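Local atomic coordinates of phosphoacetylglucosamine mutase (Aspergillus lentulus, PDB entry 5O9X), a protein that interconverts N-acetylglucosamine 6-phosphate and N-acetylglucosamine 1-phosphate, a reaction of the phosphohexomutase superfamily that passes through a bisphosphorylated sugar. Residues 377-389 against 417-431. The protein carries 1 engineered substitution. Residues are numbered along the deposited sequence; the frame is centred on the assembly and turned at random.
Sequences VYFEANGHGTITF and LTDLINQAVGDAISD. With G16 (1,6-di-O-phosphono-alpha-D-glucopyranose), chain B.
Asp-431 brings a carboxylate oxygen, OD2, to within 2.6 Å of the carbonyl O of Gly-385. Its other oxygen, OD1, takes a hydrogen from a water that also donates to Thr-386 OG1 and accepts from Asp-427 N, while a second water links OD2 to Gly-383 O. Thr-386 is the polar centre of the contact: with OG1 anti to the backbone N (chi1 -163°), the hydroxyl reaches the loop and donates to Asn-422 O at 2.6 Å, tilted from that carbonyl's plane. Beside it Gly-426 packs its CA 3.2 Å from Gly-385 O, a close approach made through a CA-H...O contact.

Further along the strand, Gln-423 folds back at chi2 (-65°) and lays its amide along the strand edge. NE2 gives a very short bond to Ile-421 O in its own loop and a weak one to Ile-387 O, and OE1 accepts weakly from Phe-389 N. Ile-387 N, buried by the contact, has no partner in the model. Phe-389 closes this end: Thr-418 CG2 sits over the centre of its ring, 3.6 Å from the centroid, and Leu-417 CD2 meets the rim at CZ.

The hairpin turn carries Glu-380, Asn-382 and His-384 to the bisphosphate; Glu-380 takes hydrogens from sugar O3 and O4, and His-384 NE2 donates to phosphate O3X at 2.7 Å. Strand 385-389 is the outermost, antiparallel strand of the third domain's mixed sheet, and the loop joining helix 405-420 to helix 428-442 runs along it, with Leu-434 of the latter helix packing on Ile-387 and Ile-421.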
loop_
_atom_site.group_PDB
_atom_site.type_symbol
_atom_site.label_atom_id
_atom_site.label_comp_id
_atom_site.label_asym_id
_atom_site.label_seq_id
_atom_site.Cartn_x
_atom_site.Cartn_y
_atom_site.Cartn_z
ATOM N N VAL A 377 -2.158 14.333 -0.152
ATOM C CA VAL A 377 -1.246 13.512 0.661
ATOM C C VAL A 377 -2.163 12.387 1.164
ATOM O O VAL A 377 -3.204 12.666 1.781
ATOM C CB VAL A 377 -0.690 14.290 1.834
ATOM C CG1 VAL A 377 0.173 13.368 2.747
ATOM C CG2 VAL A 377 0.162 15.444 1.308
ATOM N N TYR A 378 -1.820 11.121 0.898
ATOM C CA TYR A 378 -2.658 10.064 1.487
ATOM C C TYR A 378 -1.888 8.878 2.072
ATOM O O TYR A 378 -1.100 8.260 1.384
ATOM C CB TYR A 378 -3.718 9.594 0.498
ATOM C CG TYR A 378 -3.229 9.043 -0.824
ATOM C CD1 TYR A 378 -3.155 7.634 -1.080
ATOM C CD2 TYR A 378 -2.886 9.924 -1.831
ATOM C CE1 TYR A 378 -2.714 7.181 -2.350
ATOM C CE2 TYR A 378 -2.435 9.482 -3.066
ATOM C CZ TYR A 378 -2.406 8.147 -3.327
ATOM O OH TYR A 378 -1.975 7.870 -4.595
ATOM N N PHE A 379 -2.077 8.636 3.361
ATOM C CA PHE A 379 -1.486 7.472 4.067
ATOM C C PHE A 379 -2.555 6.724 4.863
ATOM O O PHE A 379 -3.437 7.393 5.390
ATOM C CB PHE A 379 -0.304 7.915 4.969
ATOM C CG PHE A 379 0.978 8.146 4.208
ATOM C CD1 PHE A 379 1.972 7.196 4.213
ATOM C CD2 PHE A 379 1.157 9.340 3.456
ATOM C CE1 PHE A 379 3.158 7.375 3.491
ATOM C CE2 PHE A 379 2.329 9.545 2.706
ATOM C CZ PHE A 379 3.331 8.544 2.767
ATOM N N GLU A 380 -2.434 5.397 5.024
ATOM C CA GLU A 380 -3.171 4.690 6.019
ATOM C C GLU A 380 -2.260 4.606 7.203
ATOM O O GLU A 380 -1.019 4.655 7.007
ATOM C CB GLU A 380 -3.538 3.278 5.491
ATOM C CG GLU A 380 -4.534 3.429 4.329
ATOM C CD GLU A 380 -4.950 2.076 3.782
ATOM O OE1 GLU A 380 -4.173 1.465 3.016
ATOM O OE2 GLU A 380 -6.034 1.630 4.123
ATOM N N ALA A 381 -2.832 4.512 8.415
ATOM C CA ALA A 381 -2.032 4.416 9.641
ATOM C C ALA A 381 -1.010 3.287 9.563
ATOM O O ALA A 381 0.046 3.373 10.196
ATOM C CB ALA A 381 -3.009 4.249 10.888
ATOM N N ASN A 382 -1.356 2.189 8.859
ATOM C CA ASN A 382 -0.493 1.004 8.789
ATOM C C ASN A 382 0.776 1.279 7.956
ATOM O O ASN A 382 1.637 0.393 7.833
ATOM C CB ASN A 382 -1.274 -0.214 8.162
ATOM C CG ASN A 382 -1.731 0.026 6.719
ATOM O OD1 ASN A 382 -1.105 0.760 5.984
ATOM N ND2 ASN A 382 -2.820 -0.628 6.308
ATOM N N GLY A 383 0.851 2.465 7.309
ATOM C CA GLY A 383 2.102 2.859 6.578
ATOM C C GLY A 383 2.067 2.713 5.059
ATOM O O GLY A 383 3.049 2.994 4.382
ATOM N N HIS A 384 0.925 2.359 4.503
ATOM C CA HIS A 384 0.710 2.589 3.059
ATOM C C HIS A 384 0.520 4.030 2.745
ATOM O O HIS A 384 -0.123 4.771 3.523
ATOM C CB HIS A 384 -0.613 1.926 2.657
ATOM C CG HIS A 384 -0.432 0.557 2.135
ATOM N ND1 HIS A 384 0.059 0.308 0.849
ATOM C CD2 HIS A 384 -0.640 -0.650 2.711
ATOM C CE1 HIS A 384 0.073 -1.011 0.651
ATOM N NE2 HIS A 384 -0.342 -1.611 1.762
ATOM N N GLY A 385 1.131 4.513 1.663
ATOM C CA GLY A 385 0.640 5.759 1.159
ATOM C C GLY A 385 1.689 6.507 0.333
ATOM O O GLY A 385 2.775 5.993 0.055
ATOM N N THR A 386 1.271 7.676 -0.143
ATOM C CA THR A 386 2.057 8.429 -1.084
ATOM C C THR A 386 1.512 9.860 -1.164
ATOM O O THR A 386 0.686 10.292 -0.336
ATOM C CB THR A 386 2.231 7.714 -2.475
ATOM O OG1 THR A 386 3.323 8.353 -3.130
ATOM C CG2 THR A 386 1.021 7.797 -3.318
ATOM N N ILE A 387 1.981 10.594 -2.161
ATOM C CA ILE A 387 1.494 11.959 -2.373
ATOM C C ILE A 387 1.299 12.054 -3.850
ATOM O O ILE A 387 2.175 11.691 -4.633
ATOM C CB ILE A 387 2.477 13.045 -1.909
ATOM C CG1 ILE A 387 2.713 12.935 -0.412
ATOM C CG2 ILE A 387 1.804 14.432 -2.086
ATOM C CD1 ILE A 387 4.145 12.921 -0.030
ATOM N N THR A 388 0.130 12.510 -4.225
ATOM C CA THR A 388 -0.182 12.650 -5.651
ATOM C C THR A 388 -0.203 14.172 -6.002
ATOM O O THR A 388 -0.619 14.997 -5.211
ATOM C CB THR A 388 -1.471 11.877 -5.971
ATOM O OG1 THR A 388 -1.712 12.001 -7.349
ATOM C CG2 THR A 388 -2.616 12.471 -5.273
ATOM N N PHE A 389 0.340 14.519 -7.159
ATOM C CA PHE A 389 0.366 15.928 -7.641
ATOM C C PHE A 389 -0.470 15.957 -8.896
ATOM O O PHE A 389 -0.228 15.169 -9.809
ATOM C CB PHE A 389 1.789 16.336 -7.969
ATOM C CG PHE A 389 2.677 16.409 -6.757
ATOM C CD1 PHE A 389 2.796 17.616 -6.036
ATOM C CD2 PHE A 389 3.365 15.266 -6.323
ATOM C CE1 PHE A 389 3.616 17.696 -4.910
ATOM C CE2 PHE A 389 4.163 15.318 -5.173
ATOM C CZ PHE A 389 4.295 16.541 -4.488
ATOM N N LEU A 417 11.050 16.421 -5.331
ATOM C CA LEU A 417 10.097 15.630 -4.533
ATOM C C LEU A 417 9.076 14.944 -5.471
ATOM O O LEU A 417 8.720 13.787 -5.282
ATOM C CB LEU A 417 9.475 16.601 -3.507
ATOM C CG LEU A 417 8.523 16.165 -2.412
ATOM C CD1 LEU A 417 8.815 16.995 -1.151
ATOM C CD2 LEU A 417 7.171 16.534 -2.989
ATOM N N THR A 418 8.629 15.638 -6.517
ATOM C CA THR A 418 7.685 15.066 -7.417
ATOM C C THR A 418 8.351 13.948 -8.212
ATOM O O THR A 418 7.650 13.061 -8.680
ATOM C CB THR A 418 7.048 16.087 -8.440
ATOM O OG1 THR A 418 8.062 16.592 -9.322
ATOM C CG2 THR A 418 6.303 17.279 -7.739
ATOM N N ASP A 419 9.677 13.970 -8.398
ATOM C CA ASP A 419 10.300 12.774 -9.047
ATOM C C ASP A 419 10.649 11.646 -8.080
ATOM O O ASP A 419 10.858 10.490 -8.481
ATOM C CB ASP A 419 11.580 13.153 -9.793
ATOM C CG ASP A 419 11.276 13.917 -11.043
ATOM O OD1 ASP A 419 10.300 13.568 -11.769
ATOM O OD2 ASP A 419 11.964 14.906 -11.229
ATOM N N LEU A 420 10.782 12.001 -6.810
ATOM C CA LEU A 420 11.121 11.012 -5.784
ATOM C C LEU A 420 9.828 10.205 -5.432
ATOM O O LEU A 420 9.899 8.982 -5.261
ATOM C CB LEU A 420 11.708 11.673 -4.545
ATOM C CG LEU A 420 12.076 10.765 -3.334
ATOM C CD1 LEU A 420 13.330 9.918 -3.642
ATOM C CD2 LEU A 420 12.366 11.508 -2.028
ATOM N N ILE A 421 8.687 10.904 -5.367
ATOM C CA ILE A 421 7.489 10.311 -4.764
ATOM C C ILE A 421 6.791 9.435 -5.748
ATOM O O ILE A 421 6.372 9.919 -6.803
ATOM C CB ILE A 421 6.629 11.317 -3.926
ATOM C CG1 ILE A 421 7.386 11.543 -2.656
ATOM C CG2 ILE A 421 5.306 10.731 -3.473
ATOM C CD1 ILE A 421 7.931 10.206 -2.098
ATOM N N ASN A 422 6.706 8.135 -5.400
ATOM C CA ASN A 422 6.135 7.165 -6.285
ATOM C C ASN A 422 4.650 7.495 -6.433
ATOM O O ASN A 422 3.862 7.443 -5.492
ATOM C CB ASN A 422 6.407 5.740 -5.799
ATOM C CG ASN A 422 6.226 4.681 -6.898
ATOM O OD1 ASN A 422 5.243 4.741 -7.681
ATOM N ND2 ASN A 422 7.175 3.682 -6.957
ATOM N N GLN A 423 4.298 7.898 -7.634
ATOM C CA GLN A 423 2.973 8.373 -7.916
ATOM C C GLN A 423 2.008 7.164 -8.052
ATOM O O GLN A 423 2.437 6.073 -8.498
ATOM C CB GLN A 423 3.068 9.247 -9.174
ATOM C CG GLN A 423 4.084 10.389 -9.022
ATOM C CD GLN A 423 3.652 11.384 -7.932
ATOM O OE1 GLN A 423 2.618 12.074 -8.068
ATOM N NE2 GLN A 423 4.424 11.447 -6.839
ATOM N N ALA A 424 0.751 7.381 -7.602
ATOM C CA ALA A 424 -0.424 6.421 -7.542
ATOM C C ALA A 424 -0.549 5.482 -6.304
ATOM O O ALA A 424 -1.146 5.843 -5.258
ATOM C CB ALA A 424 -0.660 5.670 -8.864
ATOM N N VAL A 425 -0.036 4.269 -6.431
ATOM C CA VAL A 425 0.084 3.387 -5.293
ATOM C C VAL A 425 1.411 3.821 -4.614
ATOM O O VAL A 425 2.407 4.116 -5.255
ATOM C CB VAL A 425 0.021 1.872 -5.722
ATOM C CG1 VAL A 425 0.261 0.899 -4.558
ATOM C CG2 VAL A 425 -1.330 1.576 -6.358
ATOM N N GLY A 426 1.430 3.812 -3.316
ATOM C CA GLY A 426 2.642 4.259 -2.653
ATOM C C GLY A 426 3.783 3.306 -2.803
ATOM O O GLY A 426 3.600 2.151 -3.263
ATOM N N ASP A 427 4.970 3.779 -2.444
ATOM C CA ASP A 427 6.174 2.939 -2.471
ATOM C C ASP A 427 6.868 3.152 -1.139
ATOM O O ASP A 427 7.392 4.230 -0.912
ATOM C CB ASP A 427 7.023 3.365 -3.697
ATOM C CG ASP A 427 8.399 2.717 -3.715
ATOM O OD1 ASP A 427 8.793 2.124 -2.700
ATOM O OD2 ASP A 427 9.115 2.792 -4.727
ATOM N N ALA A 428 6.887 2.149 -0.257
ATOM C CA ALA A 428 7.503 2.270 1.056
ATOM C C ALA A 428 8.971 2.742 1.096
ATOM O O ALA A 428 9.358 3.567 1.947
ATOM C CB ALA A 428 7.344 1.010 1.874
ATOM N N ILE A 429 9.797 2.238 0.180
ATOM C CA ILE A 429 11.189 2.625 0.240
ATOM C C ILE A 429 11.368 4.059 -0.244
ATOM O O ILE A 429 12.215 4.766 0.306
ATOM C CB ILE A 429 12.025 1.640 -0.599
ATOM C CG1 ILE A 429 12.049 0.271 0.153
ATOM C CG2 ILE A 429 13.397 2.267 -0.988
ATOM C CD1 ILE A 429 12.746 -0.889 -0.556
ATOM N N SER A 430 10.602 4.488 -1.279
ATOM C CA SER A 430 10.629 5.903 -1.722
ATOM C C SER A 430 10.094 6.826 -0.584
ATOM O O SER A 430 10.659 7.883 -0.318
ATOM C CB SER A 430 9.757 5.963 -3.020
ATOM O OG SER A 430 9.192 7.229 -3.215
ATOM N N ASP A 431 9.025 6.391 0.103
ATOM C CA ASP A 431 8.520 7.077 1.323
ATOM C C ASP A 431 9.574 7.158 2.429
ATOM O O ASP A 431 9.708 8.189 3.105
ATOM C CB ASP A 431 7.279 6.432 1.881
ATOM C CG ASP A 431 6.072 6.542 0.965
ATOM O OD1 ASP A 431 6.006 7.394 0.045
ATOM O OD2 ASP A 431 5.128 5.721 1.198
HETATM C C1 G16 B . -3.935 -4.185 2.153
HETATM C C2 G16 B . -4.408 -2.909 1.463
HETATM C C3 G16 B . -4.452 -1.732 2.488
HETATM C C4 G16 B . -5.294 -2.012 3.720
HETATM C C5 G16 B . -4.769 -3.288 4.365
HETATM C C6 G16 B . -5.666 -3.872 5.432
HETATM O O1 G16 B . -2.599 -3.987 2.626
HETATM O O2 G16 B . -3.616 -2.543 0.291
HETATM O O3 G16 B . -4.834 -0.613 1.792
HETATM O O4 G16 B . -5.252 -0.949 4.769
HETATM O O5 G16 B . -4.758 -4.393 3.430
HETATM O O6 G16 B . -6.982 -4.173 4.782
HETATM P P G16 B . -8.126 -4.918 5.658
HETATM O O1P G16 B . -8.312 -4.147 6.986
HETATM O O2P G16 B . -7.618 -6.342 5.985
HETATM O O3P G16 B . -9.391 -5.049 4.782
HETATM P "P'" G16 B . -1.337 -4.912 2.142
HETATM O O1X G16 B . -1.565 -5.280 0.651
HETATM O O2X G16 B . -1.422 -6.251 2.942
HETATM O O3X G16 B . -0.076 -4.222 2.536
HETATM O O HOH W 1 4.253 3.090 1.979
HETATM O O HOH W 2 0.554 1.876 -1.098
HETATM O O HOH W 3 5.531 6.676 -2.641
#